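Long-range contacts in ferritin (Pseudo-nitzschia multiseries, PDB 4IWK), which probably stores iron in soluble, non-toxic form, taking up the ferrous ion and depositing it as ferric hydroxide after oxidation at its ferroxidase centre: residues Gln21-Ala26 / Gln89-Leu94; Gln12-Phe17 / Glu68-Pro73. All blocks are in the same frame, centred on the assembly; numbering follows the deposited sequence.

Contact 1. Residues Gln21-Ala26 / Gln89-Leu94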
# COMPACT_ATOMS: atom_id res chain seq x y z
N GLN A 21 -23.06 29.66 -33.89
CA GLN A 21 -23.44 29.10 -35.21
C GLN A 21 -22.41 29.45 -36.26
O GLN A 21 -22.14 28.66 -37.20
CB GLN A 21 -24.85 29.64 -35.66
CG GLN A 21 -25.98 28.99 -34.88
CD GLN A 21 -26.08 27.48 -35.32
OE1 GLN A 21 -25.48 26.66 -34.63
NE2 GLN A 21 -26.77 27.18 -36.43
N VAL A 22 -21.84 30.67 -36.18
CA VAL A 22 -20.78 31.02 -37.12
C VAL A 22 -19.53 30.08 -36.95
O VAL A 22 -18.92 29.60 -37.95
CB VAL A 22 -20.40 32.50 -36.96
CG1 VAL A 22 -19.14 32.81 -37.85
CG2 VAL A 22 -21.61 33.41 -37.42
N TYR A 23 -19.15 29.84 -35.70
CA TYR A 23 -18.04 28.87 -35.47
C TYR A 23 -18.41 27.52 -35.99
O TYR A 23 -17.52 26.86 -36.57
CB TYR A 23 -17.78 28.82 -33.93
CG TYR A 23 -16.79 29.90 -33.51
CD1 TYR A 23 -17.11 30.87 -32.57
CD2 TYR A 23 -15.45 29.76 -33.88
CE1 TYR A 23 -16.17 31.84 -32.13
CE2 TYR A 23 -14.48 30.67 -33.43
CZ TYR A 23 -14.84 31.68 -32.55
OH TYR A 23 -13.93 32.59 -32.05
N LEU A 24 -19.70 27.09 -35.87
CA LEU A 24 -20.02 25.76 -36.37
C LEU A 24 -19.91 25.83 -37.92
O LEU A 24 -19.38 24.89 -38.53
CB LEU A 24 -21.47 25.41 -35.98
CG LEU A 24 -21.97 24.09 -36.58
CD1 LEU A 24 -21.07 22.96 -36.01
CD2 LEU A 24 -23.41 23.82 -36.14
N SER A 25 -20.37 26.91 -38.55
CA SER A 25 -20.20 27.04 -40.01
C SER A 25 -18.70 26.97 -40.44
O SER A 25 -18.38 26.31 -41.45
CB SER A 25 -20.87 28.34 -40.53
OG SER A 25 -20.11 29.51 -40.26
N ALA A 26 -17.82 27.63 -39.65
CA ALA A 26 -16.36 27.54 -39.95
C ALA A 26 -15.87 26.08 -39.82
O ALA A 26 -15.08 25.62 -40.65
CB ALA A 26 -15.57 28.45 -39.03
N GLN A 89 -10.21 35.27 -40.81
CA GLN A 89 -10.52 36.70 -40.81
C GLN A 89 -11.99 36.97 -40.42
O GLN A 89 -12.30 37.87 -39.61
CB GLN A 89 -10.21 37.27 -42.25
CG GLN A 89 -10.75 38.73 -42.40
CD GLN A 89 -9.88 39.74 -41.58
OE1 GLN A 89 -8.68 39.57 -41.53
NE2 GLN A 89 -10.51 40.73 -40.91
N SER A 90 -12.88 36.12 -40.91
CA SER A 90 -14.28 36.24 -40.44
C SER A 90 -14.43 35.94 -38.93
O SER A 90 -15.26 36.61 -38.27
CB SER A 90 -15.19 35.26 -41.20
OG SER A 90 -15.33 35.71 -42.57
N ILE A 91 -13.65 34.99 -38.41
CA ILE A 91 -13.77 34.66 -36.97
C ILE A 91 -13.18 35.86 -36.18
O ILE A 91 -13.72 36.23 -35.14
CB ILE A 91 -13.01 33.40 -36.66
CG1 ILE A 91 -13.71 32.23 -37.40
CG2 ILE A 91 -12.87 33.14 -35.18
CD1 ILE A 91 -15.15 32.12 -37.00
N LEU A 92 -12.12 36.47 -36.66
CA LEU A 92 -11.61 37.70 -35.94
C LEU A 92 -12.68 38.76 -35.89
O LEU A 92 -12.98 39.33 -34.82
CB LEU A 92 -10.37 38.22 -36.69
CG LEU A 92 -9.87 39.54 -35.98
CD1 LEU A 92 -9.39 39.30 -34.57
CD2 LEU A 92 -8.76 40.10 -36.88
N GLU A 93 -13.32 39.03 -37.01
CA GLU A 93 -14.41 40.01 -37.07
C GLU A 93 -15.56 39.66 -36.14
O GLU A 93 -16.12 40.57 -35.54
CB GLU A 93 -14.88 40.15 -38.50
CG GLU A 93 -13.85 40.90 -39.32
CD GLU A 93 -14.15 40.81 -40.81
OE1 GLU A 93 -15.26 40.49 -41.15
OE2 GLU A 93 -13.27 41.05 -41.64
N LEU A 94 -15.92 38.34 -36.10
CA LEU A 94 -16.99 37.86 -35.21
C LEU A 94 -16.61 38.22 -33.74
O LEU A 94 -17.47 38.72 -32.97
CB LEU A 94 -17.09 36.35 -35.35
CG LEU A 94 -18.13 35.66 -34.43
CD1 LEU A 94 -19.55 36.05 -34.85
CD2 LEU A 94 -17.87 34.14 -34.50

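Contact 2. Residues Gln12-Phe17 / Glu68-Pro73. With FE (Fe (III) ion), chain G.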
# COMPACT_ATOMS: atom_id res chain seq x y z
N GLN A 12 -27.43 40.31 -26.20
CA GLN A 12 -26.11 39.71 -25.96
C GLN A 12 -26.29 38.17 -26.09
O GLN A 12 -25.37 37.47 -26.63
CB GLN A 12 -25.51 40.04 -24.56
CG GLN A 12 -24.07 39.54 -24.43
CD GLN A 12 -23.14 40.24 -25.44
OE1 GLN A 12 -23.39 41.41 -25.78
NE2 GLN A 12 -22.13 39.57 -25.94
N VAL A 13 -27.39 37.64 -25.57
CA VAL A 13 -27.63 36.20 -25.69
C VAL A 13 -27.70 35.86 -27.16
O VAL A 13 -27.07 34.88 -27.61
CB VAL A 13 -28.96 35.77 -25.04
CG1 VAL A 13 -29.27 34.30 -25.34
CG2 VAL A 13 -28.91 36.01 -23.51
N THR A 14 -28.46 36.65 -27.92
CA THR A 14 -28.50 36.40 -29.37
C THR A 14 -27.12 36.45 -30.04
O THR A 14 -26.81 35.58 -30.88
CB THR A 14 -29.39 37.44 -30.07
OG1 THR A 14 -30.64 37.40 -29.41
CG2 THR A 14 -29.59 37.05 -31.59
N GLN A 15 -26.25 37.40 -29.62
CA GLN A 15 -24.96 37.54 -30.28
C GLN A 15 -24.08 36.29 -29.93
O GLN A 15 -23.32 35.81 -30.82
CB GLN A 15 -24.33 38.83 -29.75
CG GLN A 15 -22.87 39.04 -30.30
CD GLN A 15 -22.83 39.14 -31.84
OE1 GLN A 15 -23.81 39.58 -32.47
NE2 GLN A 15 -21.75 38.64 -32.45
N GLU A 16 -24.19 35.79 -28.67
CA GLU A 16 -23.31 34.63 -28.31
C GLU A 16 -23.81 33.42 -29.11
O GLU A 16 -22.95 32.66 -29.65
CB GLU A 16 -23.45 34.27 -26.82
CG GLU A 16 -22.88 35.43 -25.91
CD GLU A 16 -21.45 35.82 -26.07
OE1 GLU A 16 -20.70 34.99 -26.59
OE2 GLU A 16 -21.09 36.93 -25.61
N PHE A 17 -25.12 33.27 -29.25
CA PHE A 17 -25.60 32.11 -30.02
C PHE A 17 -25.37 32.26 -31.53
O PHE A 17 -25.10 31.22 -32.20
CB PHE A 17 -27.10 31.84 -29.75
CG PHE A 17 -27.41 31.41 -28.36
CD1 PHE A 17 -26.44 30.83 -27.51
CD2 PHE A 17 -28.72 31.54 -27.90
CE1 PHE A 17 -26.78 30.40 -26.22
CE2 PHE A 17 -29.06 31.10 -26.61
CZ PHE A 17 -28.09 30.48 -25.79
N GLU A 68 -36.32 36.85 -24.00
CA GLU A 68 -37.10 36.34 -25.14
C GLU A 68 -36.04 35.91 -26.17
O GLU A 68 -35.32 36.74 -26.71
CB GLU A 68 -37.95 37.47 -25.70
CG GLU A 68 -39.38 37.04 -25.84
CD GLU A 68 -40.16 37.22 -24.54
OE1 GLU A 68 -40.35 38.38 -24.09
OE2 GLU A 68 -40.58 36.21 -23.97
N LEU A 69 -35.98 34.57 -26.38
CA LEU A 69 -35.01 34.01 -27.32
C LEU A 69 -35.35 34.39 -28.74
O LEU A 69 -36.51 34.25 -29.13
CB LEU A 69 -34.96 32.45 -27.18
CG LEU A 69 -34.43 31.84 -25.86
CD1 LEU A 69 -34.43 30.30 -25.94
CD2 LEU A 69 -32.98 32.36 -25.66
N GLN A 70 -34.41 34.98 -29.41
CA GLN A 70 -34.59 35.40 -30.81
C GLN A 70 -34.11 34.31 -31.75
O GLN A 70 -33.40 33.30 -31.36
CB GLN A 70 -33.85 36.70 -31.16
CG GLN A 70 -34.10 37.82 -30.11
CD GLN A 70 -33.32 39.12 -30.44
OE1 GLN A 70 -32.08 39.34 -30.14
NE2 GLN A 70 -34.07 40.05 -31.08
N ALA A 71 -34.51 34.48 -33.00
CA ALA A 71 -33.91 33.62 -34.01
C ALA A 71 -32.40 33.69 -33.97
O ALA A 71 -31.82 34.79 -33.80
CB ALA A 71 -34.43 34.01 -35.42
N VAL A 72 -31.75 32.52 -34.23
CA VAL A 72 -30.30 32.55 -34.47
C VAL A 72 -30.05 32.53 -35.96
O VAL A 72 -30.38 31.56 -36.67
CB VAL A 72 -29.58 31.34 -33.79
CG1 VAL A 72 -28.07 31.60 -33.79
CG2 VAL A 72 -30.01 31.19 -32.31
N PRO A 73 -29.58 33.63 -36.52
CA PRO A 73 -29.58 33.74 -38.00
C PRO A 73 -28.68 32.75 -38.67
O PRO A 73 -27.66 32.26 -38.08
CB PRO A 73 -29.01 35.14 -38.28
CG PRO A 73 -28.62 35.67 -36.94
CD PRO A 73 -29.23 34.89 -35.83
FE FE G . -18.69 34.91 -26.63
O HOH W 1 -31.90 35.29 -28.06
O HOH W 2 -18.56 36.77 -25.74
O HOH W 3 -16.66 35.12 -27.18

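Contact 1. Residues Gln21-Ala26 / Gln89-Leu94
Val22 O accepts from Ala26 N at 2.8 Å in the regular helical bond and, less certainly because Ser25 is modelled in two conformers, from Ser25 OG. What segment 21-26 offers to segment 89-94 is apolar. The two run nearly antiparallel, with 171° between their directions and axes 10.8 Å apart, and Tyr23 stands level with Ile91. Two methyls of Ile91 work on the tyrosine ring. Ile91 CD1 lies over one face in a CH-pi contact, 4.2 Å from the Tyr23 centroid, while Ile91 CG2 reaches the phenol end, 3.4 Å from Tyr23 CE2. At chi1 -66° CG2 is anti to the backbone N of Ile91 and CG1 anti to its carbonyl carbon, which lets both branches meet the same ring. Leu94 CD2 comes obliquely to that ring, 3.7 Å from Tyr23 CE1, and is shared with Val22, whose CG1 lies 3.8 Å from Leu94 CD2. The hydroxyl of Tyr23 is hydrogen-bonded to Glu95, an iron ligand, and the Tyr23 side chain also touches Glu45 and Glu49 of helix 36-62. A phenylalanine in place of Tyr23 would keep the ring but is likely to leave Glu95 OE2 without its phenol mate and freer to turn. Such antiparallel packing, with a second-shell tyrosine beside the irons, belongs to the ferritin four-helix bundle at its diiron ferroxidase centre.

Contact 2. Residues Gln12-Phe17 / Glu68-Pro73
In the four-helix bundle of the ferritin-like domain, the part of the longer protein held in this chain, a long connection runs from helix 36-62 to helix 84-111, and here its residues 68-73 lie along helix 3-32, against Thr14 and Phe17. The polar join is Thr14 OG1, which donates a short bond of 2.5 Å to Gln70 OE1. It arrives in the carbonyl plane on a lone pair, at a C=O...donor angle of 119°, and the two side chains cross at about a right angle. With chi1 at -54°, OG1 is anti to the carbonyl carbon of Thr14 and CG2 anti to the backbone N, a setting that turns the hydroxyl to Gln70 OE1 and leaves the methyl near both that oxygen and Ala71 O. A water reinforces the join: it donates to Thr14 OG1 at 2.8 Å and accepts from Gln70 N at 2.9 Å, tying the helix to the loop backbone as well.

The rest is apolar. Leu69 CD2 sits at the edge of the Phe17 ring, near its plane, 4.2 Å from Phe17 CE2, and it also meets a methyl of Val13. Val72 packs on the base of Phe17: CG2 is 3.9 Å from Phe17 CB, and CG1 rests against the phenylalanine carbonyl oxygen. Leu24 of the second subunit packs on both Phe17 and Leu69, and Val72 makes backbone hydrogen bonds to that subunit. The same helical turn brings Glu16 to a ferric ion, whose protein ligands are completed by Glu49 and His52. Glu16 OE1 binds the iron at 2.0 Å, while its OE2 accepts from Gln12 NE2 and, at 2.5 Å, from an iron-bound water.

Both contacts use helix 3-32 but give it different partners: contact 1 sets it against helix 84-111 in a buried part of the bundle, contact 2 against the loop 68-73 where Gln70 and Ala71 are exposed. Their centres lie 15 Å apart. Contact 1 joins its segments by methyls and one aromatic ring, whereas contact 2 adds a direct side-chain bond and a water bridge at its exposed margin. They meet where Gln21 CG packs on Val72 CG1 at 3.5 Å, and again where Leu94 packs on Gln15. Both also border the second subunit. Segment 12-17 carries the iron ligand Glu16, while Tyr23 of contact 1 is hydrogen-bonded to the ligand Glu95.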